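Long-range contact in beta-lactamase/D-alanine Carboxypeptidase (Yersinia pestis, PDB 3RJU), which probably acts as a serine beta-lactamase or D-alanine carboxypeptidase, opening beta-lactam rings or trimming the D-alanine ends of peptidoglycan precursors: residues L109-H114 with N161-L166. Sequence-based numbering, arbitrary orientation.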
loop_
_atom_site.group_PDB
_atom_site.type_symbol
_atom_site.label_atom_id
_atom_site.label_comp_id
_atom_site.label_asym_id
_atom_site.label_seq_id
_atom_site.Cartn_x
_atom_site.Cartn_y
_atom_site.Cartn_z
ATOM N N LEU A 109 -4.184 15.969 -2.737
ATOM C CA LEU A 109 -3.164 15.832 -1.699
ATOM C C LEU A 109 -3.748 15.373 -0.362
ATOM O O LEU A 109 -3.130 14.572 0.364
ATOM C CB LEU A 109 -2.412 17.161 -1.530
ATOM C CG LEU A 109 -1.445 17.223 -0.354
ATOM C CD1 LEU A 109 -0.334 16.171 -0.544
ATOM C CD2 LEU A 109 -0.851 18.621 -0.225
ATOM N N HIS A 110 -4.921 15.899 -0.016
ATOM C CA HIS A 110 -5.555 15.536 1.251
ATOM C C HIS A 110 -6.002 14.078 1.227
ATOM O O HIS A 110 -5.885 13.372 2.227
ATOM C CB HIS A 110 -6.747 16.447 1.576
ATOM C CG HIS A 110 -6.377 17.889 1.719
ATOM N ND1 HIS A 110 -6.939 18.883 0.941
ATOM C CD2 HIS A 110 -5.497 18.504 2.547
ATOM C CE1 HIS A 110 -6.427 20.053 1.294
ATOM N NE2 HIS A 110 -5.538 19.849 2.255
ATOM N N LEU A 111 -6.548 13.632 0.099
ATOM C CA LEU A 111 -6.951 12.232 -0.001
ATOM C C LEU A 111 -5.724 11.340 0.170
ATOM O O LEU A 111 -5.789 10.308 0.847
ATOM C CB LEU A 111 -7.608 11.955 -1.359
ATOM C CG LEU A 111 -8.830 12.815 -1.702
ATOM C CD1 LEU A 111 -9.222 12.544 -3.162
ATOM C CD2 LEU A 111 -9.991 12.534 -0.767
ATOM N N ALA A 112 -4.608 11.715 -0.457
ATOM C CA ALA A 112 -3.415 10.859 -0.445
ATOM C C ALA A 112 -2.702 10.805 0.906
ATOM O O ALA A 112 -2.020 9.827 1.232
ATOM C CB ALA A 112 -2.429 11.293 -1.543
ATOM N N SER A 113 -2.832 11.877 1.679
ATOM C CA SER A 113 -2.159 11.998 2.972
ATOM C C SER A 113 -3.089 11.747 4.189
ATOM O O SER A 113 -2.685 11.960 5.337
ATOM C CB SER A 113 -1.526 13.387 3.113
ATOM O OG SER A 113 -2.520 14.414 3.029
ATOM N N HIS A 114 -4.322 11.309 3.941
ATOM C CA HIS A 114 -5.278 10.985 5.014
ATOM C C HIS A 114 -5.755 12.202 5.812
ATOM O O HIS A 114 -6.193 12.082 6.974
ATOM C CB HIS A 114 -4.726 9.902 5.969
ATOM C CG HIS A 114 -4.305 8.656 5.261
ATOM N ND1 HIS A 114 -5.199 7.787 4.658
ATOM C CD2 HIS A 114 -3.072 8.153 5.028
ATOM C CE1 HIS A 114 -4.527 6.797 4.093
ATOM N NE2 HIS A 114 -3.236 6.998 4.302
ATOM N N ASN A 161 -9.749 4.434 3.727
ATOM C CA ASN A 161 -9.911 3.673 2.501
ATOM C C ASN A 161 -10.802 4.410 1.508
ATOM O O ASN A 161 -10.433 4.559 0.335
ATOM C CB ASN A 161 -10.461 2.293 2.831
ATOM C CG ASN A 161 -9.460 1.467 3.627
ATOM O OD1 ASN A 161 -8.257 1.562 3.394
ATOM N ND2 ASN A 161 -9.948 0.657 4.565
ATOM N N LEU A 162 -11.953 4.881 1.993
ATOM C CA LEU A 162 -12.877 5.655 1.166
ATOM C C LEU A 162 -12.162 6.769 0.389
ATOM O O LEU A 162 -12.342 6.904 -0.822
ATOM C CB LEU A 162 -13.952 6.281 2.042
ATOM C CG LEU A 162 -14.900 7.252 1.349
ATOM C CD1 LEU A 162 -15.630 6.535 0.193
ATOM C CD2 LEU A 162 -15.890 7.834 2.371
ATOM N N ALA A 163 -11.373 7.580 1.089
ATOM C CA ALA A 163 -10.690 8.692 0.450
ATOM C C ALA A 163 -9.762 8.233 -0.681
ATOM O O ALA A 163 -9.649 8.905 -1.710
ATOM C CB ALA A 163 -9.921 9.526 1.499
ATOM N N TYR A 164 -9.077 7.103 -0.479
ATOM C CA TYR A 164 -8.167 6.577 -1.484
ATOM C C TYR A 164 -8.886 6.015 -2.718
ATOM O O TYR A 164 -8.368 6.108 -3.835
ATOM C CB TYR A 164 -7.202 5.540 -0.886
ATOM C CG TYR A 164 -5.814 6.102 -0.720
ATOM C CD1 TYR A 164 -4.885 5.999 -1.743
ATOM C CD2 TYR A 164 -5.448 6.788 0.445
ATOM C CE1 TYR A 164 -3.616 6.534 -1.625
ATOM C CE2 TYR A 164 -4.177 7.336 0.577
ATOM C CZ TYR A 164 -3.261 7.194 -0.466
ATOM O OH TYR A 164 -1.999 7.721 -0.361
ATOM N N ASP A 165 -10.079 5.449 -2.530
ATOM C CA ASP A 165 -10.850 5.016 -3.692
ATOM C C ASP A 165 -11.438 6.221 -4.445
ATOM O O ASP A 165 -11.470 6.234 -5.684
ATOM C CB ASP A 165 -11.892 3.983 -3.278
ATOM C CG ASP A 165 -11.244 2.703 -2.818
ATOM O OD1 ASP A 165 -10.328 2.252 -3.546
ATOM O OD2 ASP A 165 -11.609 2.185 -1.736
ATOM N N LEU A 166 -11.866 7.244 -3.706
ATOM C CA LEU A 166 -12.252 8.497 -4.363
ATOM C C LEU A 166 -11.077 9.081 -5.163
ATOM O O LEU A 166 -11.274 9.628 -6.236
ATOM C CB LEU A 166 -12.785 9.530 -3.365
ATOM C CG LEU A 166 -14.140 9.175 -2.728
ATOM C CD1 LEU A 166 -14.453 10.103 -1.553
ATOM C CD2 LEU A 166 -15.280 9.203 -3.756
#
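The carbonyl O of Ala112 comes in at the rim of the Tyr164 ring, close to the ring plane, while Leu111 O and the His114 imidazole both approach it obliquely. His114 CE1 lies 3.6 Å from Tyr164 CE2, and the ring planes are inclined at 40°. The imidazole also stacks on Tyr159, and its ND1 accepts a hydrogen bond from the backbone N-H of Ser160, which would hold its rotation from outside this pair. Tyr164 chi1, at -105°, is off the usual staggered values and brings the phenol to the last turn of the opposing helix. There Tyr164 OH donates to Ala112 O over 2.6 Å, in the carbonyl plane and on a lone pair, with a C=O...O angle of 118°. The buried hydroxyl has a second partner in Ser69 OG of helix 64-77. Farther along, the Leu111 side chain lies alongside Ala163 O, with Leu111 CD2 reaching Ala163 CB at 3.8 Å, and the axes of the two short helical segments come within 8.4 Å. Ser113 OG turns back to Leu109 O, which the amide of Ser113 reaches from the opposite face, and His114, with positive phi, closes the helix in a Schellman motif. A tyrosine hydrogen-bonded to the last turn of a helix thus sits beside what is probably the active site of the serine beta-lactamase fold: Asn161 OD1 is hydrogen-bonded to Lys65 NZ, the lysine of a likely SxxK motif.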